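Local coordinates for protein glycerate dehydrogenase (Bacillus sp. 5mfcol3.1, PDB 6P2I) that reduces acyclic imino acids to amino acids with NADPH, acting as an asymmetric imine reductase of the D-2-hydroxyacid dehydrogenase family, at residues 147-151 and 169-173. Sequence-based numbering, arbitrary orientation.
Sequences LIGIG and IGLNK. With NAP (NADP nicotinamide-adenine-dinucleotide phosphate), chain C.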
loop_
_atom_site.group_PDB
_atom_site.type_symbol
_atom_site.label_atom_id
_atom_site.label_comp_id
_atom_site.label_asym_id
_atom_site.label_seq_id
_atom_site.Cartn_x
_atom_site.Cartn_y
_atom_site.Cartn_z
ATOM N N LEU A 147 -16.988 3.493 3.574
ATOM C CA LEU A 147 -16.723 4.589 2.647
ATOM C C LEU A 147 -17.746 5.686 2.905
ATOM O O LEU A 147 -18.944 5.491 2.677
ATOM C CB LEU A 147 -16.778 4.083 1.207
ATOM C CG LEU A 147 -15.879 2.868 0.921
ATOM C CD1 LEU A 147 -16.103 2.310 -0.489
ATOM C CD2 LEU A 147 -14.417 3.243 1.122
ATOM N N ILE A 148 -17.283 6.831 3.408
ATOM C CA ILE A 148 -18.144 7.990 3.612
ATOM C C ILE A 148 -18.101 8.773 2.302
ATOM O O ILE A 148 -17.162 9.533 2.045
ATOM C CB ILE A 148 -17.701 8.832 4.811
ATOM C CG1 ILE A 148 -17.728 8.000 6.094
ATOM C CG2 ILE A 148 -18.577 10.101 4.950
ATOM C CD1 ILE A 148 -17.099 8.698 7.292
ATOM N N GLY A 149 -19.110 8.557 1.457
ATOM C CA GLY A 149 -19.072 9.024 0.083
ATOM C C GLY A 149 -18.777 7.868 -0.847
ATOM O O GLY A 149 -17.749 7.196 -0.700
ATOM N N ILE A 150 -19.687 7.598 -1.785
ATOM C CA ILE A 150 -19.581 6.429 -2.647
ATOM C C ILE A 150 -19.918 6.856 -4.069
ATOM O O ILE A 150 -20.738 6.227 -4.754
ATOM C CB ILE A 150 -20.475 5.274 -2.144
ATOM C CG1 ILE A 150 -21.876 5.777 -1.785
ATOM C CG2 ILE A 150 -19.853 4.614 -0.923
ATOM C CD1 ILE A 150 -22.779 4.679 -1.222
ATOM N N GLY A 151 -19.276 7.929 -4.516
ATOM C CA GLY A 151 -19.380 8.438 -5.868
ATOM C C GLY A 151 -18.263 7.902 -6.739
ATOM O O GLY A 151 -17.921 6.716 -6.671
ATOM N N ILE A 169 -18.921 -1.344 3.199
ATOM C CA ILE A 169 -20.113 -0.605 3.582
ATOM C C ILE A 169 -19.861 0.868 3.271
ATOM O O ILE A 169 -18.734 1.289 3.001
ATOM C CB ILE A 169 -20.505 -0.826 5.061
ATOM C CG1 ILE A 169 -19.487 -0.185 6.008
ATOM C CG2 ILE A 169 -20.691 -2.329 5.365
ATOM C CD1 ILE A 169 -19.791 -0.413 7.482
ATOM N N GLY A 170 -20.927 1.655 3.267
ATOM C CA GLY A 170 -20.745 3.028 2.840
ATOM C C GLY A 170 -22.017 3.826 2.985
ATOM O O GLY A 170 -23.068 3.311 3.385
ATOM N N LEU A 171 -21.906 5.110 2.664
ATOM C CA LEU A 171 -23.059 5.986 2.764
ATOM C C LEU A 171 -22.927 7.104 1.754
ATOM O O LEU A 171 -21.821 7.512 1.385
ATOM C CB LEU A 171 -23.236 6.569 4.174
ATOM C CG LEU A 171 -22.213 7.537 4.768
ATOM C CD1 LEU A 171 -22.522 8.968 4.395
ATOM C CD2 LEU A 171 -22.214 7.419 6.278
ATOM N N ASN A 172 -24.081 7.593 1.316
ATOM C CA ASN A 172 -24.160 8.770 0.480
ATOM C C ASN A 172 -25.281 9.639 1.036
ATOM O O ASN A 172 -25.832 9.369 2.110
ATOM C CB ASN A 172 -24.350 8.386 -0.996
ATOM C CG ASN A 172 -25.631 7.592 -1.247
ATOM O OD1 ASN A 172 -26.532 7.545 -0.409
ATOM N ND2 ASN A 172 -25.709 6.961 -2.414
ATOM N N LYS A 173 -25.615 10.698 0.309
ATOM C CA LYS A 173 -26.631 11.650 0.733
ATOM C C LYS A 173 -28.001 11.347 0.143
ATOM O O LYS A 173 -29.013 11.435 0.850
ATOM C CB LYS A 173 -26.188 13.069 0.339
ATOM C CG LYS A 173 -27.262 14.139 0.427
ATOM C CD LYS A 173 -26.783 15.459 -0.185
ATOM C CE LYS A 173 -26.047 15.255 -1.517
ATOM N NZ LYS A 173 -26.940 14.804 -2.629
HETATM P PA NAP C . -18.611 12.461 -6.269
HETATM O O1A NAP C . -19.419 13.739 -6.348
HETATM O O2A NAP C . -18.614 11.509 -7.428
HETATM O O5B NAP C . -19.110 11.655 -4.983
HETATM C C5B NAP C . -19.401 12.320 -3.758
HETATM C C4B NAP C . -20.053 11.300 -2.833
HETATM O O4B NAP C . -20.259 11.936 -1.569
HETATM C C3B NAP C . -21.432 10.859 -3.330
HETATM O O3B NAP C . -21.690 9.515 -2.874
HETATM C C2B NAP C . -22.378 11.787 -2.608
HETATM O O2B NAP C . -23.679 11.241 -2.449
HETATM C C1B NAP C . -21.659 11.866 -1.274
HETATM N N9A NAP C . -22.122 13.019 -0.487
HETATM C C8A NAP C . -22.206 14.302 -0.893
HETATM N N7A NAP C . -22.700 15.078 0.102
HETATM C C5A NAP C . -22.952 14.268 1.147
HETATM C C6A NAP C . -23.480 14.432 2.516
HETATM N N6A NAP C . -23.855 15.653 2.967
HETATM N N1A NAP C . -23.569 13.328 3.285
HETATM C C2A NAP C . -23.198 12.104 2.850
HETATM N N3A NAP C . -22.706 11.868 1.619
HETATM C C4A NAP C . -22.571 12.910 0.750
HETATM O O3 NAP C . -17.128 12.930 -5.833
HETATM P PN NAP C . -15.738 12.173 -6.119
HETATM O O1N NAP C . -15.343 12.339 -7.565
HETATM O O2N NAP C . -15.795 10.772 -5.553
HETATM O O5D NAP C . -14.744 13.086 -5.247
HETATM C C5D NAP C . -14.934 13.209 -3.833
HETATM C C4D NAP C . -13.942 14.203 -3.247
HETATM O O4D NAP C . -12.621 13.689 -3.394
HETATM C C3D NAP C . -13.880 15.540 -3.972
HETATM O O3D NAP C . -14.921 16.440 -3.564
HETATM C C2D NAP C . -12.487 16.035 -3.611
HETATM O O2D NAP C . -12.570 16.910 -2.478
HETATM C C1D NAP C . -11.703 14.767 -3.266
HETATM N N1N NAP C . -10.571 14.593 -4.185
HETATM C C2N NAP C . -9.327 14.484 -3.685
HETATM C C3N NAP C . -8.226 14.337 -4.525
HETATM C C7N NAP C . -6.835 14.244 -3.947
HETATM O O7N NAP C . -5.872 14.432 -4.676
HETATM N N7N NAP C . -6.665 14.020 -2.636
HETATM C C4N NAP C . -8.431 14.305 -5.907
HETATM C C5N NAP C . -9.730 14.430 -6.405
HETATM C C6N NAP C . -10.786 14.567 -5.511
HETATM P P2B NAP C . -24.839 11.372 -3.564
HETATM O O1X NAP C . -24.954 12.857 -3.864
HETATM O O2X NAP C . -24.341 10.591 -4.750
HETATM O O3X NAP C . -26.030 10.737 -2.898
HETATM O O HOH W 1 -23.574 8.179 -4.251
#
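Ile-150 reaches across to the end of strand 167-171 and the residue after it: its CG1 lies 3.6 Å from Leu-171 O and 3.7 Å from Asn-172 CB. With chi1 at 46°, CG1 sits between its own backbone N and carbonyl carbon, and CD1 runs on toward the Asn-172 amide; CG2, on the other branch, packs over Gly-170, where a CB would collide with it. On the sheet face bearing Ile-148 and Leu-171, those two side chains lie alongside each other, CG2 to CD1, under helix 186-192. Three backbone bonds hold the parallel strands: Leu-147 N to Ile-169 O, Leu-171 N to Leu-147 O, and Gly-149 N to Leu-171 O (2.9 Å).

The turns that follow the two strands, with Leu-171 at the end of one, meet the cofactor. Ile-150 N donates to O3B of the adenosine ribose (3.0 Å), Leu-171 CD1 touches adenine C2A at 3.6 Å, and Lys-173 NZ bonds O1X of the 2'-phosphate at 3.0 Å. A water accepts from Asn-172 ND2 and donates to phosphate O2X; ND2 also bonds Arg-176 O, which helps fix the amide. Cutting Ile-150 back to an alanine is likely to open a gap over Gly-170 and leave Asn-172 less firmly packed beside the ribose. This is the first beta-alpha-beta unit of a Rossmann fold, its glycine-rich turn close against the ribose; the lysine-phosphate pairing is consistent with a preference for NADPH over NADH.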